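Local coordinates for Lmo2125 protein (Listeria monocytogenes serovar 1/2a, PDB 5TU0), which binds maltose and, as a lipoprotein of the bacterial solute-binding protein 1 family, probably delivers the sugar to a membrane transporter for uptake, at residues G194-E197 with G198-A202; T203-Q207 with D208-K212; L292-V295 with T296-K299; E302-Y305 with D306-E310. The protein carries 2 engineered substitutions. All blocks are in the same frame, centred on the assembly; numbering follows the deposited sequence. Where two conformers were deposited one is given.

Contact 1: residues G194-E197 with G198-A202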
loop_
_atom_site.group_PDB
_atom_site.type_symbol
_atom_site.label_atom_id
_atom_site.label_comp_id
_atom_site.label_asym_id
_atom_site.label_seq_id
_atom_site.Cartn_x
_atom_site.Cartn_y
_atom_site.Cartn_z
ATOM N N GLY A 194 -14.210 -6.053 17.304
ATOM C CA GLY A 194 -13.266 -6.661 16.382
ATOM C C GLY A 194 -11.862 -6.108 16.509
ATOM O O GLY A 194 -10.890 -6.888 16.661
ATOM N N SER A 195 -11.732 -4.778 16.452
ATOM C CA SER A 195 -10.400 -4.156 16.587
ATOM C C SER A 195 -9.719 -4.589 17.895
ATOM O O SER A 195 -8.526 -4.884 17.918
ATOM C CB SER A 195 -10.466 -2.632 16.569
ATOM O OG SER A 195 -10.791 -2.124 15.294
ATOM N N VAL A 196 -10.480 -4.609 18.980
ATOM C CA VAL A 196 -9.901 -4.969 20.270
ATOM C C VAL A 196 -9.445 -6.434 20.264
ATOM O O VAL A 196 -8.406 -6.753 20.853
ATOM C CB VAL A 196 -10.830 -4.601 21.442
ATOM C CG1 VAL A 196 -10.273 -5.129 22.754
ATOM C CG2 VAL A 196 -10.984 -3.088 21.491
ATOM N N GLU A 197 -10.186 -7.310 19.583
ATOM C CA GLU A 197 -9.730 -8.705 19.445
ATOM C C GLU A 197 -8.381 -8.750 18.719
ATOM O O GLU A 197 -7.487 -9.517 19.093
ATOM C CB GLU A 197 -10.721 -9.569 18.678
ATOM C CG GLU A 197 -11.846 -10.192 19.473
ATOM C CD GLU A 197 -12.774 -10.982 18.549
ATOM O OE1 GLU A 197 -13.655 -10.363 17.896
ATOM O OE2 GLU A 197 -12.605 -12.218 18.469
ATOM N N GLY A 198 -8.248 -7.928 17.687
ATOM C CA GLY A 198 -7.002 -7.857 16.915
ATOM C C GLY A 198 -5.844 -7.329 17.756
ATOM O O GLY A 198 -4.725 -7.882 17.714
ATOM N N ILE A 199 -6.119 -6.266 18.530
ATOM C CA ILE A 199 -5.121 -5.676 19.387
ATOM C C ILE A 199 -4.678 -6.718 20.422
ATOM O O ILE A 199 -3.481 -6.861 20.676
ATOM C CB ILE A 199 -5.626 -4.393 20.080
ATOM C CG1 ILE A 199 -5.976 -3.319 19.034
ATOM C CG2 ILE A 199 -4.546 -3.858 21.007
ATOM C CD1 ILE A 199 -6.709 -2.137 19.619
ATOM N N THR A 200 -5.651 -7.454 20.976
ATOM C CA THR A 200 -5.381 -8.495 21.978
ATOM C C THR A 200 -4.485 -9.593 21.400
ATOM O O THR A 200 -3.542 -10.023 22.056
ATOM C CB THR A 200 -6.701 -9.095 22.531
ATOM O OG1 THR A 200 -7.500 -8.044 23.082
ATOM C CG2 THR A 200 -6.441 -10.135 23.627
ATOM N N TYR A 201 -4.784 -10.036 20.180
ATOM C CA TYR A 201 -3.971 -11.041 19.503
ATOM C C TYR A 201 -2.531 -10.543 19.284
ATOM O O TYR A 201 -1.550 -11.266 19.565
ATOM C CB TYR A 201 -4.598 -11.472 18.177
ATOM C CG TYR A 201 -3.849 -12.593 17.554
ATOM C CD1 TYR A 201 -3.945 -13.896 18.076
ATOM C CD2 TYR A 201 -2.997 -12.377 16.464
ATOM C CE1 TYR A 201 -3.233 -14.932 17.519
ATOM C CE2 TYR A 201 -2.278 -13.426 15.902
ATOM C CZ TYR A 201 -2.403 -14.693 16.425
ATOM O OH TYR A 201 -1.673 -15.735 15.871
ATOM N N ALA A 202 -2.399 -9.314 18.819
ATOM C CA ALA A 202 -1.065 -8.719 18.614
ATOM C C ALA A 202 -0.258 -8.662 19.914
ATOM O O ALA A 202 0.937 -8.961 19.929
ATOM C CB ALA A 202 -1.176 -7.322 18.003
#
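Within the first turns of helix 193-208, V196 and T200 stand one turn apart and add a side-chain bond to the regular alpha-helical ladder. V196 O receives two donors from T200: the backbone N at 2.8 Å, and the hydroxyl, with T200 OG1 2.7 Å from V196 O. They arrive from opposite faces of the carbonyl plane, the hydroxyl oxygen lying 36° out of it. The T200 side chain is turned for this by its first torsion (chi1 -57°), which sets OG1 next to the backbone N and swings the hydroxyl back over the preceding turn. One branch of V196 comes near the same hydroxyl: V196 CG1 lies 4.0 Å from T200 OG1.

On the adjoining side of the helix, I199 follows the carbonyl of S195. The backbone bond from I199 N to S195 O measures 2.8 Å, and I199 CG1 comes within 3.2 Å of S195 O, so the isoleucine stem leans over the oxygen its own amide uses. G198 N to G194 O and Y201 N to E197 O, each 3.0 Å, continue the same pattern of i to i-4 bonds.

The buried face is shared by several elements. I199 packs against L170 of helix 163-172, A373 of helix 369-387 and L358 of helix 348-363, while S195 OG is hydrogen-bonded to G189 O. Y201 leads away to the side, where its OH meets both E136 OE2 and W205 NE1. The arrangement is that of an amphipathic alpha helix whose threonine hydroxyl returns to the carbonyl four residues earlier.

Contact 2: residues T203-Q207 with D208-K212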
loop_
_atom_site.group_PDB
_atom_site.type_symbol
_atom_site.label_atom_id
_atom_site.label_comp_id
_atom_site.label_asym_id
_atom_site.label_seq_id
_atom_site.Cartn_x
_atom_site.Cartn_y
_atom_site.Cartn_z
ATOM N N THR A 203 -0.933 -8.291 20.999
ATOM C CA THR A 203 -0.304 -8.149 22.285
ATOM C C THR A 203 0.298 -9.487 22.750
ATOM O O THR A 203 1.351 -9.489 23.396
ATOM C CB THR A 203 -1.309 -7.551 23.300
ATOM O OG1 THR A 203 -1.727 -6.243 22.836
ATOM C CG2 THR A 203 -0.705 -7.396 24.671
ATOM N N LYS A 204 -0.350 -10.601 22.405
ATOM C CA LYS A 204 0.168 -11.932 22.785
ATOM C C LYS A 204 1.536 -12.165 22.127
ATOM O O LYS A 204 2.458 -12.689 22.763
ATOM C CB LYS A 204 -0.796 -13.061 22.390
ATOM C CG LYS A 204 -2.195 -13.017 22.994
ATOM C CD LYS A 204 -2.231 -13.220 24.494
ATOM C CE LYS A 204 -3.671 -13.286 24.996
ATOM N NZ LYS A 204 -3.727 -13.222 26.490
ATOM N N TRP A 205 1.669 -11.785 20.851
ATOM C CA TRP A 205 2.961 -11.922 20.163
ATOM C C TRP A 205 4.020 -11.023 20.809
ATOM O O TRP A 205 5.125 -11.481 21.115
ATOM C CB TRP A 205 2.837 -11.635 18.668
ATOM C CG TRP A 205 2.244 -12.794 17.892
ATOM C CD1 TRP A 205 0.908 -13.061 17.678
ATOM C CD2 TRP A 205 2.973 -13.834 17.220
ATOM N NE1 TRP A 205 0.775 -14.213 16.927
ATOM C CE2 TRP A 205 2.024 -14.704 16.634
ATOM C CE3 TRP A 205 4.338 -14.124 17.071
ATOM C CZ2 TRP A 205 2.399 -15.840 15.900
ATOM C CZ3 TRP A 205 4.707 -15.247 16.353
ATOM C CH2 TRP A 205 3.731 -16.086 15.761
ATOM N N PHE A 206 3.678 -9.758 21.042
ATOM C CA PHE A 206 4.624 -8.824 21.703
ATOM C C PHE A 206 5.077 -9.274 23.081
ATOM O O PHE A 206 6.283 -9.220 23.404
ATOM C CB PHE A 206 3.989 -7.440 21.869
ATOM C CG PHE A 206 3.957 -6.652 20.613
ATOM C CD1 PHE A 206 5.137 -6.192 20.068
ATOM C CD2 PHE A 206 2.750 -6.314 20.003
ATOM C CE1 PHE A 206 5.141 -5.434 18.922
ATOM C CE2 PHE A 206 2.747 -5.575 18.840
ATOM C CZ PHE A 206 3.941 -5.122 18.301
ATOM N N GLN A 207 4.110 -9.723 23.881
ATOM C CA GLN A 207 4.354 -10.062 25.276
ATOM C C GLN A 207 4.877 -11.488 25.539
ATOM O O GLN A 207 5.697 -11.676 26.444
ATOM C CB GLN A 207 3.090 -9.770 26.097
ATOM C CG GLN A 207 2.798 -8.279 26.240
ATOM C CD GLN A 207 3.801 -7.570 27.156
ATOM O OE1 GLN A 207 4.081 -8.040 28.261
ATOM N NE2 GLN A 207 4.331 -6.426 26.709
ATOM N N ASP A 208 4.449 -12.468 24.734
ATOM C CA ASP A 208 4.830 -13.876 24.959
ATOM C C ASP A 208 5.859 -14.483 24.026
ATOM O O ASP A 208 6.436 -15.517 24.356
ATOM C CB ASP A 208 3.595 -14.780 24.854
ATOM C CG ASP A 208 2.489 -14.391 25.804
ATOM O OD1 ASP A 208 2.726 -13.633 26.750
ATOM O OD2 ASP A 208 1.365 -14.864 25.594
ATOM N N VAL A 209 6.096 -13.883 22.878
ATOM C CA VAL A 209 6.955 -14.514 21.878
ATOM C C VAL A 209 8.147 -13.671 21.452
ATOM O O VAL A 209 9.273 -14.122 21.444
ATOM C CB VAL A 209 6.119 -14.756 20.589
ATOM C CG1 VAL A 209 6.967 -15.287 19.436
ATOM C CG2 VAL A 209 4.942 -15.672 20.866
ATOM N N TRP A 210 7.889 -12.424 21.097
ATOM C CA TRP A 210 8.931 -11.620 20.496
ATOM C C TRP A 210 10.015 -10.976 21.370
ATOM O O TRP A 210 9.787 -10.658 22.543
ATOM C CB TRP A 210 8.294 -10.514 19.644
ATOM C CG TRP A 210 7.622 -10.982 18.427
ATOM C CD1 TRP A 210 7.933 -12.090 17.671
ATOM C CD2 TRP A 210 6.608 -10.277 17.699
ATOM N NE1 TRP A 210 7.115 -12.148 16.562
ATOM C CE2 TRP A 210 6.297 -11.050 16.558
ATOM C CE3 TRP A 210 5.897 -9.092 17.928
ATOM C CZ2 TRP A 210 5.324 -10.663 15.637
ATOM C CZ3 TRP A 210 4.913 -8.707 16.994
ATOM C CH2 TRP A 210 4.643 -9.496 15.877
ATOM N N PRO A 211 11.201 -10.767 20.771
ATOM C CA PRO A 211 12.257 -10.005 21.408
ATOM C C PRO A 211 11.744 -8.594 21.715
ATOM O O PRO A 211 10.880 -8.062 20.968
ATOM C CB PRO A 211 13.351 -9.937 20.336
ATOM C CG PRO A 211 13.122 -11.098 19.467
ATOM C CD PRO A 211 11.642 -11.344 19.489
ATOM N N LYS A 212 12.263 -8.014 22.792
ATOM C CA LYS A 212 11.882 -6.676 23.254
ATOM C C LYS A 212 11.995 -5.626 22.176
ATOM O O LYS A 212 11.159 -4.721 22.096
ATOM C CB LYS A 212 12.738 -6.256 24.452
ATOM C CG LYS A 212 12.270 -4.997 25.157
ATOM C CD LYS A 212 10.851 -5.177 25.652
ATOM C CE LYS A 212 10.450 -4.107 26.634
ATOM N NZ LYS A 212 9.055 -4.336 27.093
HETATM O O HOH W 1 8.055 -7.761 21.770
HETATM O O HOH W 2 8.157 -10.882 24.365
#
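W210 folds back against the last turn of helix 193-208, its indole packing on both W205 and F206, a face to one and an edge to the other. Toward F206 it presents the edge: the phenyl ring and the six-membered ring of W210 meet edge-to-face, planes 85° apart, with W210 CZ3 3.8 Å above the phenyl plane over its centre. Toward W205 it presents the face, and W205 CB forms a CH-pi contact 3.8 Å from the centroid of the W210 six-membered ring, almost on the ring normal. The two indoles are oblique, at 44°, and W205 CE3 approaches W210 NE1 to 3.4 Å. V209 lies alongside W205, its CG1 3.7 Å from W205 CE3.

The backbone fixes this fold-back. W205 O accepts V209 N at 3.1 Å and W210 N at 2.9 Å, the second bond spanning five residues as the helix unwinds. A water donating to both F206 O and W210 O ties the same turn together.

Polar ends of the indoles are used elsewhere, W210 NE1 on F156 O and W205 NE1 on Y201 OH. Together W205, F206 and W210 form an aromatic cluster at the C-terminal end of a helix, extended by F156 and W160.

Contact 3: residues L292-V295 with T296-K299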
loop_
_atom_site.group_PDB
_atom_site.type_symbol
_atom_site.label_atom_id
_atom_site.label_comp_id
_atom_site.label_asym_id
_atom_site.label_seq_id
_atom_site.Cartn_x
_atom_site.Cartn_y
_atom_site.Cartn_z
ATOM N N LEU A 292 -3.932 8.820 -20.436
ATOM C CA LEU A 292 -4.397 7.948 -19.361
ATOM C C LEU A 292 -5.043 6.659 -19.900
ATOM O O LEU A 292 -4.788 5.563 -19.380
ATOM C CB LEU A 292 -5.357 8.683 -18.410
ATOM C CG LEU A 292 -4.734 9.367 -17.186
ATOM C CD1 LEU A 292 -3.657 10.368 -17.575
ATOM C CD2 LEU A 292 -5.800 10.036 -16.324
ATOM N N ASP A 293 -5.878 6.806 -20.933
ATOM C CA ASP A 293 -6.574 5.671 -21.566
ATOM C C ASP A 293 -5.589 4.744 -22.269
ATOM O O ASP A 293 -5.805 3.527 -22.329
ATOM C CB ASP A 293 -7.625 6.161 -22.581
ATOM C CG ASP A 293 -8.804 6.884 -21.915
ATOM O OD1 ASP A 293 -8.959 6.797 -20.676
ATOM O OD2 ASP A 293 -9.580 7.545 -22.640
ATOM N N TYR A 294 -4.545 5.335 -22.844
ATOM C CA TYR A 294 -3.478 4.570 -23.487
ATOM C C TYR A 294 -2.631 3.780 -22.469
ATOM O O TYR A 294 -2.523 2.542 -22.540
ATOM C CB TYR A 294 -2.563 5.529 -24.252
ATOM C CG TYR A 294 -1.346 4.897 -24.895
ATOM C CD1 TYR A 294 -1.453 4.211 -26.095
ATOM C CD2 TYR A 294 -0.078 5.022 -24.324
ATOM C CE1 TYR A 294 -0.335 3.639 -26.704
ATOM C CE2 TYR A 294 1.046 4.447 -24.928
ATOM C CZ TYR A 294 0.904 3.758 -26.123
ATOM O OH TYR A 294 1.987 3.170 -26.751
ATOM N N VAL A 295 -2.033 4.492 -21.517
ATOM C CA VAL A 295 -1.100 3.872 -20.576
ATOM C C VAL A 295 -1.767 2.827 -19.664
ATOM O O VAL A 295 -1.087 1.938 -19.144
ATOM C CB VAL A 295 -0.304 4.945 -19.766
ATOM C CG1 VAL A 295 -1.178 5.621 -18.722
ATOM C CG2 VAL A 295 0.891 4.330 -19.054
ATOM N N THR A 296 -3.090 2.922 -19.489
ATOM C CA THR A 296 -3.826 1.959 -18.664
ATOM C C THR A 296 -4.536 0.871 -19.491
ATOM O O THR A 296 -5.293 0.077 -18.924
ATOM C CB THR A 296 -4.812 2.633 -17.663
ATOM O OG1 THR A 296 -5.812 3.382 -18.367
ATOM C CG2 THR A 296 -4.077 3.542 -16.723
ATOM N N ASN A 297 -4.297 0.803 -20.809
ATOM C CA ASN A 297 -4.910 -0.279 -21.588
ATOM C C ASN A 297 -4.129 -1.575 -21.342
ATOM O O ASN A 297 -3.068 -1.563 -20.701
ATOM C CB ASN A 297 -5.097 0.054 -23.086
ATOM C CG ASN A 297 -3.796 0.118 -23.884
ATOM O OD1 ASN A 297 -2.777 -0.437 -23.511
ATOM N ND2 ASN A 297 -3.855 0.816 -25.014
ATOM N N GLN A 298 -4.648 -2.688 -21.839
ATOM C CA GLN A 298 -4.017 -3.991 -21.586
ATOM C C GLN A 298 -2.587 -4.106 -22.103
ATOM O O GLN A 298 -1.717 -4.563 -21.385
ATOM C CB GLN A 298 -4.853 -5.121 -22.180
ATOM C CG GLN A 298 -4.241 -6.499 -21.933
ATOM C CD GLN A 298 -5.101 -7.628 -22.451
ATOM O OE1 GLN A 298 -6.189 -7.409 -22.967
ATOM N NE2 GLN A 298 -4.615 -8.852 -22.289
ATOM N N LYS A 299 -2.353 -3.699 -23.346
ATOM C CA LYS A 299 -1.017 -3.785 -23.937
ATOM C C LYS A 299 0.041 -3.052 -23.092
ATOM O O LYS A 299 1.079 -3.627 -22.739
ATOM C CB LYS A 299 -1.029 -3.218 -25.378
ATOM C CG LYS A 299 0.296 -3.351 -26.120
ATOM C CD LYS A 299 0.180 -2.902 -27.575
ATOM C CE LYS A 299 1.474 -3.117 -28.346
ATOM N NZ LYS A 299 2.593 -2.278 -27.824
HETATM O O HOH W 3 -6.588 2.585 -24.987
#
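L292 O is gripped twice by T296, through the backbone N at 3.1 Å and through the hydroxyl, where T296 OG1 lies 2.6 Å from L292 O. The two donors come from opposite faces of the carbonyl plane. T296 carries OG1 between its backbone N and carbonyl carbon (chi1 62°), a rotation that tucks the hydroxyl in beside the amide, and T296 CG2 also lies 3.4 Å from L292 O. Having given its proton to that carbonyl, OG1 accepts from N88 ND2, and the same amide of N88 reaches D293 O.

At the next residue the spacing shortens. N297 N bonds to Y294 O, three residues back, at 3.0 Å; the N-H points straight at the oxygen (166°), but the donor sits high above the carbonyl plane, 60° out of it. The two ends of the N297 amide are used separately: its ND2 gives a proton to a water, 3.3 Å from N297 ND2, that in turn donates to D293 O at 2.9 Å, while its OD1 caps the backbone N of N300 as the N-cap of helix 298-308.

On the apolar side, L292 and V295 press on W276 of strand 272-278, and the Y294 ring meets F30, with its OH on I26 O. The chemistry implies that side chains and water supplement or replace backbone donors at the last carbonyls of helix 285-295: the T296 hydroxyl adds a second bond to L292 O, N300 ND2 adds one to Y294 O, and D293 O is met by N88 ND2 and a water.

Contact 4: residues E302-Y305 with D306-E310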
loop_
_atom_site.group_PDB
_atom_site.type_symbol
_atom_site.label_atom_id
_atom_site.label_comp_id
_atom_site.label_asym_id
_atom_site.label_seq_id
_atom_site.Cartn_x
_atom_site.Cartn_y
_atom_site.Cartn_z
ATOM N N GLU A 302 0.632 -4.538 -19.636
ATOM C CA GLU A 302 1.477 -5.740 -19.728
ATOM C C GLU A 302 2.939 -5.332 -19.898
ATOM O O GLU A 302 3.823 -5.915 -19.265
ATOM C CB GLU A 302 1.014 -6.689 -20.841
ATOM C CG GLU A 302 -0.314 -7.332 -20.489
ATOM C CD GLU A 302 -0.881 -8.254 -21.546
ATOM O OE1 GLU A 302 -0.290 -8.399 -22.651
ATOM O OE2 GLU A 302 -1.946 -8.832 -21.242
ATOM N N THR A 303 3.198 -4.315 -20.718
ATOM C CA THR A 303 4.581 -3.829 -20.873
ATOM C C THR A 303 5.103 -3.281 -19.524
ATOM O O THR A 303 6.262 -3.501 -19.164
ATOM C CB THR A 303 4.696 -2.749 -21.957
ATOM O OG1 THR A 303 4.259 -3.298 -23.208
ATOM C CG2 THR A 303 6.127 -2.254 -22.089
ATOM N N LEU A 304 4.245 -2.587 -18.783
ATOM C CA LEU A 304 4.651 -2.073 -17.460
ATOM C C LEU A 304 5.155 -3.219 -16.589
ATOM O O LEU A 304 6.233 -3.129 -15.996
ATOM C CB LEU A 304 3.495 -1.362 -16.747
ATOM C CG LEU A 304 3.792 -0.866 -15.321
ATOM C CD1 LEU A 304 4.836 0.237 -15.324
ATOM C CD2 LEU A 304 2.506 -0.399 -14.657
ATOM N N TYR A 305 4.379 -4.296 -16.516
ATOM C CA TYR A 305 4.769 -5.451 -15.710
ATOM C C TYR A 305 6.054 -6.087 -16.230
ATOM O O TYR A 305 6.927 -6.490 -15.457
ATOM C CB TYR A 305 3.662 -6.507 -15.663
ATOM C CG TYR A 305 4.077 -7.720 -14.860
ATOM C CD1 TYR A 305 4.090 -7.676 -13.467
ATOM C CD2 TYR A 305 4.491 -8.895 -15.485
ATOM C CE1 TYR A 305 4.496 -8.765 -12.718
ATOM C CE2 TYR A 305 4.896 -9.993 -14.737
ATOM C CZ TYR A 305 4.885 -9.914 -13.347
ATOM O OH TYR A 305 5.274 -10.983 -12.587
ATOM N N ASP A 306 6.154 -6.187 -17.551
ATOM C CA ASP A 306 7.337 -6.755 -18.159
ATOM C C ASP A 306 8.608 -5.981 -17.792
ATOM O O ASP A 306 9.637 -6.585 -17.534
ATOM C CB ASP A 306 7.188 -6.794 -19.693
ATOM C CG ASP A 306 6.202 -7.859 -20.183
ATOM O OD1 ASP A 306 5.860 -8.792 -19.435
ATOM O OD2 ASP A 306 5.791 -7.784 -21.360
ATOM N N MET A 307 8.498 -4.660 -17.747
ATOM C CA MET A 307 9.623 -3.777 -17.474
ATOM C C MET A 307 9.996 -3.580 -16.007
ATOM O O MET A 307 11.175 -3.475 -15.664
ATOM C CB MET A 307 9.289 -2.401 -18.054
ATOM C CG MET A 307 9.217 -2.403 -19.565
ATOM S SD MET A 307 10.836 -2.717 -20.267
ATOM C CE MET A 307 11.680 -1.191 -19.868
ATOM N N THR A 308 8.990 -3.561 -15.147
ATOM C CA THR A 308 9.182 -3.180 -13.730
ATOM C C THR A 308 8.793 -4.197 -12.680
ATOM O O THR A 308 9.147 -4.019 -11.531
ATOM C CB THR A 308 8.324 -1.933 -13.429
ATOM O OG1 THR A 308 6.934 -2.275 -13.526
ATOM C CG2 THR A 308 8.637 -0.809 -14.403
ATOM N N ASN A 309 8.064 -5.239 -13.073
ATOM C CA ASN A 309 7.539 -6.254 -12.153
ATOM C C ASN A 309 6.472 -5.700 -11.195
ATOM O O ASN A 309 6.103 -6.373 -10.245
ATOM C CB ASN A 309 8.646 -7.011 -11.373
ATOM C CG ASN A 309 9.385 -8.026 -12.231
ATOM O OD1 ASN A 309 10.076 -8.889 -11.710
ATOM N ND2 ASN A 309 9.233 -7.937 -13.540
ATOM N N GLU A 310 5.966 -4.496 -11.461
ATOM C CA GLU A 310 4.884 -3.950 -10.643
ATOM C C GLU A 310 3.577 -4.507 -11.173
ATOM O O GLU A 310 3.382 -4.605 -12.376
ATOM C CB GLU A 310 4.941 -2.428 -10.603
ATOM C CG GLU A 310 6.222 -1.978 -9.903
ATOM C CD GLU A 310 6.203 -0.547 -9.459
ATOM O OE1 GLU A 310 5.303 -0.186 -8.695
ATOM O OE2 GLU A 310 7.119 0.204 -9.835
#
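The Y305 side chain reaches along the end of helix 298-308 to the chain that leaves it. Y305 CB lies 3.8 Å from E310 O. CG is anti to the backbone N (chi1 178°), near D306 N and E310 O, and this sends the ring toward the residues just past the helix: Y305 CD1 comes within 3.3 Å of E310 O, which lies at the ring edge near its plane, and Y305 CE1 is close to N309 O. On the other edge CD2 faces D306 N, with D306 OD1 a little farther off. At the tip the OH leaves the contact for T329 OG1, with A321 of helix 315-323 beside the ring.

The backbone of the same residue holds the turn. Y305 O accepts N309 N at 2.9 Å, with a weak second bond from the side-chain amide of N309. N309 itself has positive phi, 67°, the left-handed conformation that breaks the helix.

One residue earlier, L304 O takes T308 N at 2.9 Å nearly in line with the carbonyl, and T308 OG1 at 2.7 Å from L304 O, the hydroxyl lying well above the carbonyl plane. L304 CD1 flanks that hydroxyl at 3.7 Å from T308 OG1. In turn T308 OG1 accepts E310 N at 3.2 Å, so one hydroxyl ties the last helical turn to the outgoing chain.

Beyond it, E310 OE2 bonds to Y19 OH, and the E310 side chain comes about 8 Å from a bound glucose unit. The whole is a helix C-terminus closed by a left-handed residue and an ST turn, leading into strand 311-312.

Contacts 1 and 2 follow one another on helix 193-208, as contacts 3 and 4 do on helix 298-308; the two pairs lie on opposite sides of the chain's centre, as expected for a two-lobed solute-binding protein. All four are partly buried, but contact 3 has no exposed touching residue and contact 4 has three. Contact 1 lies within a regular stretch of helix, away from its C-terminal end, whereas the others involve helix ends: contact 2 closes one with aromatic rings and backbone bonds, contact 3 with asparagines and water, contact 4 with an ST turn. A threonine hydroxyl returning to the carbonyl four residues earlier recurs in contacts 1, 3 and 4. Contact 4 has E310 near the bound sugar.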